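PDB 4RL3: chitinase A from Pteris ryukyuensis, which probably hydrolyses the glycosidic bonds of chitin, the present chain being the family 18 catalytic domain of a longer protein that also carries LysM sequences. Local coordinates for residues 89-94 and 135-140; 129-134 and 166-171; 37-40 and 44-47; 97-102 and 139-144. All blocks are in the same frame, centred on the assembly; numbering follows the deposited sequence.

Contact 1: residues 89-94 and 135-140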
loop_
_atom_site.group_PDB
_atom_site.type_symbol
_atom_site.label_atom_id
_atom_site.label_comp_id
_atom_site.label_asym_id
_atom_site.label_seq_id
_atom_site.Cartn_x
_atom_site.Cartn_y
_atom_site.Cartn_z
ATOM N N VAL A 89 -13.021 -8.604 4.487
ATOM C CA VAL A 89 -11.816 -9.274 4.931
ATOM C C VAL A 89 -11.606 -8.926 6.398
ATOM O O VAL A 89 -10.913 -7.967 6.735
ATOM C CB VAL A 89 -10.593 -8.873 4.075
ATOM C CG1 VAL A 89 -9.328 -9.548 4.602
ATOM C CG2 VAL A 89 -10.817 -9.242 2.622
ATOM N N GLN A 90 -12.203 -9.729 7.271
ATOM C CA GLN A 90 -12.055 -9.573 8.709
ATOM C C GLN A 90 -10.716 -10.136 9.133
ATOM O O GLN A 90 -10.431 -11.312 8.867
ATOM C CB GLN A 90 -13.161 -10.340 9.452
ATOM C CG GLN A 90 -14.542 -9.738 9.285
ATOM C CD GLN A 90 -14.683 -8.404 9.985
ATOM O OE1 GLN A 90 -13.819 -7.990 10.768
ATOM N NE2 GLN A 90 -15.793 -7.722 9.724
ATOM N N PHE A 91 -9.879 -9.324 9.774
ATOM C CA PHE A 91 -8.651 -9.882 10.312
ATOM C C PHE A 91 -9.014 -10.894 11.391
ATOM O O PHE A 91 -9.780 -10.593 12.298
ATOM C CB PHE A 91 -7.724 -8.821 10.906
ATOM C CG PHE A 91 -6.377 -9.378 11.279
ATOM C CD1 PHE A 91 -6.190 -10.023 12.491
ATOM C CD2 PHE A 91 -5.325 -9.312 10.387
ATOM C CE1 PHE A 91 -4.968 -10.567 12.818
ATOM C CE2 PHE A 91 -4.096 -9.849 10.713
ATOM C CZ PHE A 91 -3.922 -10.483 11.924
ATOM N N THR A 92 -8.458 -12.094 11.292
ATOM C CA THR A 92 -8.768 -13.116 12.287
ATOM C C THR A 92 -7.648 -14.154 12.416
ATOM O O THR A 92 -7.006 -14.548 11.431
ATOM C CB THR A 92 -10.146 -13.747 11.997
ATOM O OG1 THR A 92 -10.500 -14.668 13.041
ATOM C CG2 THR A 92 -10.165 -14.434 10.666
ATOM N N ALA A 93 -7.396 -14.553 13.656
ATOM C CA ALA A 93 -6.303 -15.453 13.979
ATOM C C ALA A 93 -6.797 -16.516 14.942
ATOM O O ALA A 93 -7.489 -16.205 15.911
ATOM C CB ALA A 93 -5.161 -14.681 14.626
ATOM N N THR A 94 -6.419 -17.759 14.684
ATOM C CA THR A 94 -6.712 -18.866 15.607
ATOM C C THR A 94 -5.965 -18.652 16.920
ATOM O O THR A 94 -6.533 -18.808 18.006
ATOM C CB THR A 94 -6.304 -20.217 14.975
ATOM O OG1 THR A 94 -7.068 -20.423 13.777
ATOM C CG2 THR A 94 -6.538 -21.377 15.947
ATOM N N VAL A 135 -2.137 -6.001 16.376
ATOM C CA VAL A 135 -0.840 -5.355 16.422
ATOM C C VAL A 135 0.278 -6.381 16.635
ATOM O O VAL A 135 1.324 -6.318 15.990
ATOM C CB VAL A 135 -0.813 -4.248 17.508
ATOM C CG1 VAL A 135 0.600 -3.753 17.762
ATOM C CG2 VAL A 135 -1.739 -3.094 17.123
ATOM N N SER A 136 0.062 -7.325 17.542
ATOM C CA SER A 136 1.044 -8.368 17.783
ATOM C C SER A 136 1.314 -9.195 16.522
ATOM O O SER A 136 2.458 -9.446 16.172
ATOM C CB SER A 136 0.558 -9.289 18.898
ATOM O OG SER A 136 1.546 -10.262 19.204
ATOM N N CYS A 137 0.248 -9.603 15.841
ATOM C CA CYS A 137 0.396 -10.406 14.621
ATOM C C CYS A 137 1.211 -9.668 13.558
ATOM O O CYS A 137 2.168 -10.206 13.001
ATOM C CB CYS A 137 -0.976 -10.761 14.031
ATOM S SG CYS A 137 -1.844 -12.068 14.924
ATOM N N ILE A 138 0.818 -8.440 13.265
ATOM C CA ILE A 138 1.452 -7.700 12.178
ATOM C C ILE A 138 2.864 -7.246 12.551
ATOM O O ILE A 138 3.782 -7.311 11.722
ATOM C CB ILE A 138 0.606 -6.482 11.755
ATOM C CG1 ILE A 138 -0.762 -6.932 11.225
ATOM C CG2 ILE A 138 1.340 -5.630 10.724
ATOM C CD1 ILE A 138 -0.721 -7.884 10.059
ATOM N N GLY A 139 3.039 -6.774 13.779
ATOM C CA GLY A 139 4.351 -6.339 14.224
ATOM C C GLY A 139 5.362 -7.470 14.163
ATOM O O GLY A 139 6.498 -7.302 13.696
ATOM N N GLN A 140 4.950 -8.648 14.612
ATOM C CA GLN A 140 5.819 -9.831 14.547
ATOM C C GLN A 140 6.107 -10.244 13.108
ATOM O O GLN A 140 7.223 -10.602 12.775
ATOM C CB GLN A 140 5.183 -10.997 15.293
ATOM C CG GLN A 140 5.217 -10.855 16.795
ATOM C CD GLN A 140 4.723 -12.120 17.471
ATOM O OE1 GLN A 140 5.380 -13.158 17.402
ATOM N NE2 GLN A 140 3.559 -12.056 18.100
#
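F91 drives its ring against the flank of helix 131-147, where C137 and I138 receive it. The apolar contacts are made by the far end of the ring: F91 CZ lies 3.6 Å from C137 CB, while F91 CE2 meets I138 CD1 at 4.0 Å, the two side chains running past each other in opposite directions. With CG anti to the backbone N (chi1 -172°), the phenyl group projects from the loop to the helix, a span that suits a long, flat residue. Lower bulk serves at A93, whose methyl CB stops 4.2 Å from C137 SG.

The second kind of contact is sulfur-aromatic. C137 SG lies in the plane of the F91 ring, at its edge, 5.2 Å from the centroid, where the sulfur faces the ring's hydrogens. In this protein without disulfides the buried cysteine offers a small, polarizable atom to the ring edge.

Between the two segments the contact is apolar; within the helix, Q140 NE2 donates to S136 OG at 2.9 Å, the oxygen close to the amide plane, one turn back along the partly exposed side. Were F91 replaced by an alanine, a gap would probably open beside C137 and I138, and Y123, F134 and W99 would lose the ring they pack against, the first two edge-to-face. This aromatic cluster joins the loop before helix 96-114 to an outer helix and to strand 118-123, an arrangement in keeping with the TIM barrel of family 18 chitinases, whose DxxDxDxE signature runs along that strand.

Contact 2: residues 129-134 and 166-171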
loop_
_atom_site.group_PDB
_atom_site.type_symbol
_atom_site.label_atom_id
_atom_site.label_comp_id
_atom_site.label_asym_id
_atom_site.label_seq_id
_atom_site.Cartn_x
_atom_site.Cartn_y
_atom_site.Cartn_z
ATOM N N VAL A 129 -11.454 -9.364 16.028
ATOM C CA VAL A 129 -10.136 -9.393 16.642
ATOM C C VAL A 129 -9.910 -8.167 17.526
ATOM O O VAL A 129 -10.370 -7.071 17.216
ATOM C CB VAL A 129 -9.032 -9.495 15.565
ATOM C CG1 VAL A 129 -8.922 -8.214 14.751
ATOM C CG2 VAL A 129 -7.693 -9.854 16.199
ATOM N N SER A 130 -9.191 -8.350 18.624
ATOM C CA SER A 130 -8.789 -7.213 19.445
ATOM C C SER A 130 -7.651 -6.463 18.781
ATOM O O SER A 130 -6.896 -7.015 17.986
ATOM C CB SER A 130 -8.355 -7.647 20.834
ATOM O OG SER A 130 -7.087 -8.275 20.799
ATOM N N THR A 131 -7.515 -5.199 19.126
ATOM C CA THR A 131 -6.445 -4.390 18.576
ATOM C C THR A 131 -5.073 -4.920 18.999
ATOM O O THR A 131 -4.144 -4.948 18.191
ATOM C CB THR A 131 -6.658 -2.914 18.953
ATOM O OG1 THR A 131 -7.845 -2.461 18.287
ATOM C CG2 THR A 131 -5.463 -2.043 18.581
ATOM N N SER A 132 -4.944 -5.358 20.250
ATOM C CA SER A 132 -3.686 -5.935 20.720
ATOM C C SER A 132 -3.291 -7.164 19.905
ATOM O O SER A 132 -2.121 -7.341 19.582
ATOM C CB SER A 132 -3.769 -6.305 22.202
ATOM O OG SER A 132 -3.798 -5.143 23.017
ATOM N N THR A 133 -4.268 -8.008 19.579
ATOM C CA THR A 133 -4.009 -9.208 18.791
ATOM C C THR A 133 -3.543 -8.839 17.389
ATOM O O THR A 133 -2.548 -9.369 16.915
ATOM C CB THR A 133 -5.232 -10.132 18.745
ATOM O OG1 THR A 133 -5.462 -10.662 20.059
ATOM C CG2 THR A 133 -5.021 -11.271 17.760
ATOM N N PHE A 134 -4.248 -7.911 16.746
ATOM C CA PHE A 134 -3.855 -7.434 15.422
ATOM C C PHE A 134 -2.432 -6.871 15.421
ATOM O O PHE A 134 -1.612 -7.232 14.580
ATOM C CB PHE A 134 -4.841 -6.377 14.909
ATOM C CG PHE A 134 -4.435 -5.731 13.613
ATOM C CD1 PHE A 134 -4.432 -6.456 12.434
ATOM C CD2 PHE A 134 -4.040 -4.399 13.573
ATOM C CE1 PHE A 134 -4.055 -5.868 11.246
ATOM C CE2 PHE A 134 -3.679 -3.791 12.375
ATOM C CZ PHE A 134 -3.665 -4.539 11.216
ATOM N N TYR A 166 -3.871 1.249 13.670
ATOM C CA TYR A 166 -2.613 1.538 12.993
ATOM C C TYR A 166 -1.677 2.474 13.754
ATOM O O TYR A 166 -0.462 2.350 13.631
ATOM C CB TYR A 166 -2.863 2.010 11.570
ATOM C CG TYR A 166 -3.236 0.865 10.651
ATOM C CD1 TYR A 166 -2.249 0.077 10.055
ATOM C CD2 TYR A 166 -4.566 0.542 10.406
ATOM C CE1 TYR A 166 -2.579 -0.977 9.226
ATOM C CE2 TYR A 166 -4.900 -0.515 9.582
ATOM C CZ TYR A 166 -3.905 -1.272 8.997
ATOM O OH TYR A 166 -4.237 -2.327 8.163
ATOM N N THR A 167 -2.215 3.408 14.545
ATOM C CA THR A 167 -1.319 4.210 15.384
ATOM C C THR A 167 -0.652 3.360 16.472
ATOM O O THR A 167 0.514 3.570 16.811
ATOM C CB THR A 167 -2.004 5.435 16.029
ATOM O OG1 THR A 167 -3.120 5.017 16.835
ATOM C CG2 THR A 167 -2.439 6.447 14.967
ATOM N N ALA A 168 -1.390 2.399 17.025
ATOM C CA ALA A 168 -0.816 1.473 17.997
ATOM C C ALA A 168 0.304 0.673 17.339
ATOM O O ALA A 168 1.392 0.528 17.896
ATOM C CB ALA A 168 -1.879 0.540 18.553
ATOM N N LEU A 169 0.030 0.172 16.136
ATOM C CA LEU A 169 1.019 -0.586 15.377
ATOM C C LEU A 169 2.252 0.265 15.067
ATOM O O LEU A 169 3.377 -0.150 15.339
ATOM C CB LEU A 169 0.404 -1.116 14.080
ATOM C CG LEU A 169 1.312 -1.853 13.092
ATOM C CD1 LEU A 169 2.037 -3.035 13.741
ATOM C CD2 LEU A 169 0.501 -2.286 11.874
ATOM N N PHE A 170 2.051 1.467 14.523
ATOM C CA PHE A 170 3.186 2.305 14.148
ATOM C C PHE A 170 4.017 2.762 15.347
ATOM O O PHE A 170 5.244 2.765 15.292
ATOM C CB PHE A 170 2.745 3.530 13.334
ATOM C CG PHE A 170 3.902 4.336 12.809
ATOM C CD1 PHE A 170 4.586 3.936 11.669
ATOM C CD2 PHE A 170 4.341 5.467 13.481
ATOM C CE1 PHE A 170 5.672 4.655 11.193
ATOM C CE2 PHE A 170 5.433 6.177 13.015
ATOM C CZ PHE A 170 6.091 5.784 11.868
ATOM N N GLY A 171 3.341 3.151 16.425
ATOM C CA GLY A 171 4.023 3.676 17.605
ATOM C C GLY A 171 4.918 2.643 18.264
ATOM O O GLY A 171 5.892 2.992 18.936
#
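Y166 presents one face of its ring to the edge of F134, forming a T-shaped pair with centroids 5.6 Å apart and planes at 73°. The approach is off-centre: F134 CE2 stands above the rim of the tyrosine ring, and F134 CZ comes within 3.8 Å of Y166 OH. That hydroxyl is buried but satisfied, since it is hydrogen-bonded to the carbonyl oxygen of Y123, so a tyrosine here combines an aromatic wall with a polar anchor. F134 reaches it because its CG is anti to the backbone N (chi1 174°), which directs the ring toward helix 163-173.

Further on, A168 points its methyl at T131, with A168 CB 4.4 Å from T131 CG2. Two small groups meet there, on the partly exposed margin and in the first turn of helix 131-147, which S130 precedes at the N-cap position. L169 follows on the buried side, its CD2 branch 4.5 Å from F134 CE2, a loose touch that places the leucine alongside the same phenyl ring.

Below the rings lie I121 and Y123 of strand 118-123 and I156 of strand 153-156. Successive outer helices packed side by side over successive parallel strands are characteristic of the TIM barrel.

Contact 3: residues 37-40 and 44-47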
loop_
_atom_site.group_PDB
_atom_site.type_symbol
_atom_site.label_atom_id
_atom_site.label_comp_id
_atom_site.label_asym_id
_atom_site.label_seq_id
_atom_site.Cartn_x
_atom_site.Cartn_y
_atom_site.Cartn_z
ATOM N N ASP A 37 -5.359 -13.847 3.399
ATOM C CA ASP A 37 -5.357 -15.121 4.114
ATOM C C ASP A 37 -6.784 -15.647 4.254
ATOM O O ASP A 37 -7.283 -15.878 5.362
ATOM C CB ASP A 37 -4.642 -14.993 5.473
ATOM C CG ASP A 37 -5.216 -13.894 6.372
ATOM O OD1 ASP A 37 -5.614 -12.816 5.871
ATOM O OD2 ASP A 37 -5.266 -14.102 7.602
ATOM N N TYR A 38 -7.419 -15.825 3.100
ATOM C CA TYR A 38 -8.771 -16.343 2.977
ATOM C C TYR A 38 -8.853 -17.241 1.763
ATOM O O TYR A 38 -8.098 -17.079 0.797
ATOM C CB TYR A 38 -9.760 -15.200 2.782
ATOM C CG TYR A 38 -10.333 -14.605 4.054
ATOM C CD1 TYR A 38 -9.592 -13.741 4.856
ATOM C CD2 TYR A 38 -11.631 -14.887 4.444
ATOM C CE1 TYR A 38 -10.134 -13.187 6.006
ATOM C CE2 TYR A 38 -12.178 -14.344 5.594
ATOM C CZ TYR A 38 -11.425 -13.491 6.378
ATOM O OH TYR A 38 -11.970 -12.950 7.535
ATOM N N THR A 39 -9.810 -18.157 1.782
ATOM C CA THR A 39 -10.118 -18.955 0.603
ATOM C C THR A 39 -11.077 -18.179 -0.286
ATOM O O THR A 39 -11.695 -17.196 0.152
ATOM C CB THR A 39 -10.804 -20.273 0.978
ATOM O OG1 THR A 39 -12.112 -20.003 1.494
ATOM C CG2 THR A 39 -9.976 -21.047 1.994
ATOM N N SER A 40 -11.251 -18.654 -1.519
ATOM C CA SER A 40 -12.159 -18.000 -2.456
ATOM C C SER A 40 -13.619 -18.074 -1.994
ATOM O O SER A 40 -14.454 -17.297 -2.460
ATOM C CB SER A 40 -12.022 -18.608 -3.850
ATOM O OG SER A 40 -12.367 -19.977 -3.841
ATOM N N ALA A 44 -11.505 -17.753 6.370
ATOM C CA ALA A 44 -10.158 -17.381 6.825
ATOM C C ALA A 44 -9.237 -18.612 6.873
ATOM O O ALA A 44 -9.681 -19.715 7.205
ATOM C CB ALA A 44 -10.226 -16.718 8.190
ATOM N N THR A 45 -7.954 -18.413 6.564
ATOM C CA THR A 45 -6.992 -19.508 6.532
ATOM C C THR A 45 -5.982 -19.461 7.670
ATOM O O THR A 45 -5.018 -20.232 7.656
ATOM C CB THR A 45 -6.200 -19.502 5.216
ATOM O OG1 THR A 45 -5.451 -18.276 5.139
ATOM C CG2 THR A 45 -7.122 -19.633 4.021
ATOM N N ASN A 46 -6.166 -18.542 8.621
ATOM C CA ASN A 46 -5.226 -18.360 9.733
ATOM C C ASN A 46 -3.815 -18.003 9.281
ATOM O O ASN A 46 -2.819 -18.618 9.689
ATOM C CB ASN A 46 -5.202 -19.583 10.655
ATOM C CG ASN A 46 -4.507 -19.294 11.967
ATOM O OD1 ASN A 46 -4.621 -18.189 12.520
ATOM N ND2 ASN A 46 -3.771 -20.276 12.475
ATOM N N GLY A 47 -3.746 -16.996 8.423
ATOM C CA GLY A 47 -2.486 -16.438 7.989
ATOM C C GLY A 47 -1.806 -17.129 6.820
ATOM O O GLY A 47 -0.673 -16.791 6.496
HETATM O O HOH W 1 -6.962 -15.771 8.938
#
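The carbonyl oxygen of D37 accepts the backbone N-H of T45, with T45 N to D37 O 2.9 Å and 161° at the hydrogen, although the donor stands above the carbonyl plane. The aspartate's CG lies between the backbone N and the carbonyl carbon, turning the carboxylate toward G47. A water donates to D37 OD2 at 2.7 Å and accepts weakly from N46 N, and G47 N makes a long, weak bond of 3.4 Å to D37 OD2. W99 NE1 also binds OD2 and Y123 OH binds OD1, so several donors grip the buried aspartate. At the positive phi of G47 a CB would collide with the carbonyl oxygen of N46.

Y38 and A44 form a single beta bridge, the chain directions there (CA 37 to 39 against CA 44 to 47) lying 143° apart. They bracket a reversal of the chain in the loop between strand 27-36 and its antiparallel partner 50-51, on the rim of the TIM barrel.

A44 CA sits over the centre of the Y38 ring, 3.8 Å from its centroid and 12° off the normal, a CH-pi contact. A leucine in place of Y38 would probably leave A44 without its flat aromatic seat and the Q90 carbonyl without the hydroxyl that binds it. T39 CG2 and T45 CG2, methyls of two beta-branched residues, meet obliquely at 3.8 Å.

Contact 4: residues 97-102 and 139-144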
loop_
_atom_site.group_PDB
_atom_site.type_symbol
_atom_site.label_atom_id
_atom_site.label_comp_id
_atom_site.label_asym_id
_atom_site.label_seq_id
_atom_site.Cartn_x
_atom_site.Cartn_y
_atom_site.Cartn_z
ATOM N N SER A 97 0.457 -16.918 17.683
ATOM C CA SER A 97 1.637 -17.638 17.244
ATOM C C SER A 97 1.408 -18.413 15.956
ATOM O O SER A 97 2.294 -18.458 15.093
ATOM C CB SER A 97 2.162 -18.569 18.340
ATOM O OG SER A 97 1.244 -19.604 18.621
ATOM N N SER A 98 0.235 -19.023 15.809
ATOM C CA SER A 98 -0.038 -19.823 14.614
ATOM C C SER A 98 -0.269 -18.928 13.398
ATOM O O SER A 98 0.190 -19.248 12.294
ATOM C CB SER A 98 -1.187 -20.813 14.812
ATOM O OG SER A 98 -2.420 -20.179 15.075
ATOM N N TRP A 99 -0.957 -17.806 13.596
ATOM C CA TRP A 99 -1.161 -16.857 12.496
ATOM C C TRP A 99 0.206 -16.336 12.016
ATOM O O TRP A 99 0.501 -16.325 10.806
ATOM C CB TRP A 99 -2.107 -15.698 12.901
ATOM C CG TRP A 99 -2.516 -14.847 11.716
ATOM C CD1 TRP A 99 -3.655 -14.971 10.983
ATOM C CD2 TRP A 99 -1.765 -13.780 11.115
ATOM N NE1 TRP A 99 -3.661 -14.061 9.953
ATOM C CE2 TRP A 99 -2.517 -13.315 10.014
ATOM C CE3 TRP A 99 -0.542 -13.170 11.403
ATOM C CZ2 TRP A 99 -2.083 -12.273 9.197
ATOM C CZ3 TRP A 99 -0.103 -12.131 10.586
ATOM C CH2 TRP A 99 -0.879 -11.686 9.501
ATOM N N VAL A 100 1.037 -15.906 12.961
ATOM C CA VAL A 100 2.338 -15.364 12.613
ATOM C C VAL A 100 3.187 -16.401 11.870
ATOM O O VAL A 100 3.806 -16.077 10.864
ATOM C CB VAL A 100 3.076 -14.841 13.864
ATOM C CG1 VAL A 100 4.540 -14.564 13.565
ATOM C CG2 VAL A 100 2.375 -13.591 14.395
ATOM N N ALA A 101 3.201 -17.651 12.342
ATOM C CA ALA A 101 4.014 -18.665 11.685
ATOM C C ALA A 101 3.557 -18.902 10.253
ATOM O O ALA A 101 4.371 -19.030 9.335
ATOM C CB ALA A 101 4.024 -19.963 12.481
ATOM N N ASN A 102 2.247 -18.946 10.057
ATOM C CA ASN A 102 1.697 -19.101 8.714
ATOM C C ASN A 102 1.913 -17.893 7.817
ATOM O O ASN A 102 2.146 -18.040 6.610
ATOM C CB ASN A 102 0.205 -19.418 8.794
ATOM C CG ASN A 102 -0.069 -20.884 9.075
ATOM O OD1 ASN A 102 0.709 -21.763 8.695
ATOM N ND2 ASN A 102 -1.192 -21.154 9.717
ATOM N N GLY A 139 3.039 -6.774 13.779
ATOM C CA GLY A 139 4.351 -6.339 14.224
ATOM C C GLY A 139 5.362 -7.470 14.163
ATOM O O GLY A 139 6.498 -7.302 13.696
ATOM N N GLN A 140 4.950 -8.648 14.612
ATOM C CA GLN A 140 5.819 -9.831 14.547
ATOM C C GLN A 140 6.107 -10.244 13.108
ATOM O O GLN A 140 7.223 -10.602 12.775
ATOM C CB GLN A 140 5.183 -10.997 15.293
ATOM C CG GLN A 140 5.217 -10.855 16.795
ATOM C CD GLN A 140 4.723 -12.120 17.471
ATOM O OE1 GLN A 140 5.380 -13.158 17.402
ATOM N NE2 GLN A 140 3.559 -12.056 18.100
ATOM N N LEU A 141 5.083 -10.217 12.258
ATOM C CA LEU A 141 5.237 -10.547 10.840
ATOM C C LEU A 141 6.296 -9.647 10.195
ATOM O O LEU A 141 7.226 -10.130 9.553
ATOM C CB LEU A 141 3.898 -10.394 10.123
ATOM C CG LEU A 141 3.914 -10.462 8.597
ATOM C CD1 LEU A 141 4.443 -11.810 8.117
ATOM C CD2 LEU A 141 2.530 -10.195 8.046
ATOM N N ILE A 142 6.155 -8.338 10.384
ATOM C CA ILE A 142 7.095 -7.398 9.767
ATOM C C ILE A 142 8.504 -7.570 10.338
ATOM O O ILE A 142 9.497 -7.581 9.606
ATOM C CB ILE A 142 6.629 -5.935 9.933
ATOM C CG1 ILE A 142 5.344 -5.699 9.152
ATOM C CG2 ILE A 142 7.710 -4.978 9.468
ATOM C CD1 ILE A 142 4.658 -4.386 9.484
ATOM N N THR A 143 8.579 -7.713 11.656
ATOM C CA THR A 143 9.853 -7.827 12.348
ATOM C C THR A 143 10.601 -9.073 11.877
ATOM O O THR A 143 11.803 -9.013 11.579
ATOM C CB THR A 143 9.643 -7.864 13.876
ATOM O OG1 THR A 143 9.087 -6.616 14.305
ATOM C CG2 THR A 143 10.947 -8.129 14.612
ATOM N N GLN A 144 9.893 -10.189 11.760
ATOM C CA GLN A 144 10.515 -11.419 11.276
ATOM C C GLN A 144 10.935 -11.334 9.809
ATOM O O GLN A 144 12.016 -11.802 9.452
ATOM C CB GLN A 144 9.594 -12.613 11.457
ATOM C CG GLN A 144 9.450 -13.089 12.884
ATOM C CD GLN A 144 8.841 -14.483 12.975
ATOM O OE1 GLN A 144 9.139 -15.372 12.169
ATOM N NE2 GLN A 144 8.039 -14.691 13.991
#
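W99 brings the benzene end of its indole obliquely to L141, whose CD2 methyl is 4.0 Å from W99 CH2. With CG anti to the backbone N (chi1 -170°), the tryptophan extends along the inner side of its helix. Its opposite end is polar: NE1 is hydrogen-bonded to D37 OD2, so one residue offers a wide apolar surface and a single buried N-H.

V100, next in the chain, points toward the other helix and has the most surface covered. Both branches touch Q140, the two side chains crossing at about a right angle with V100 CG2 3.9 Å from Q140 CB; V100 CG1 alone also reaches Q144 NE2, at 3.5 Å, one turn further on. A compact beta-branched residue fits here, where V100 CA approaches L141 CA to 5.9 Å; Q140 meets it with CB and Q144 with the amide end of its extended chain.

The axes of the two short helical segments approach to 9.4 Å and cross at -35°, running in broadly the same direction. Helices 96-114 and 131-147 are neighbours on the outside of the barrel: W99 touches Y123 and L141 touches I119, both of strand 118-123, and L141 also packs on A103 and V104.

How the contacts relate
From the N terminus, contact 3 comes first, closing a short loop within 37-47, before any other contact opens. Contact 1 then spans 89-140 and contact 4 spans 97-144; they share G139 and Q140 and so end on the same part of helix 131-147. Contact 2, from 129 to 171, opens before either has closed and crosses both, carrying the chain on to helix 163-173. Contacts 1, 2 and 4 therefore tie three consecutive outer helices and a loop to one another and to strands 118-123 and 153-156. Contact 3 joins them from the side: N46 binds T94 and S98. Contacts 2 and 3 do not touch, their nearest atoms being about 9 Å apart.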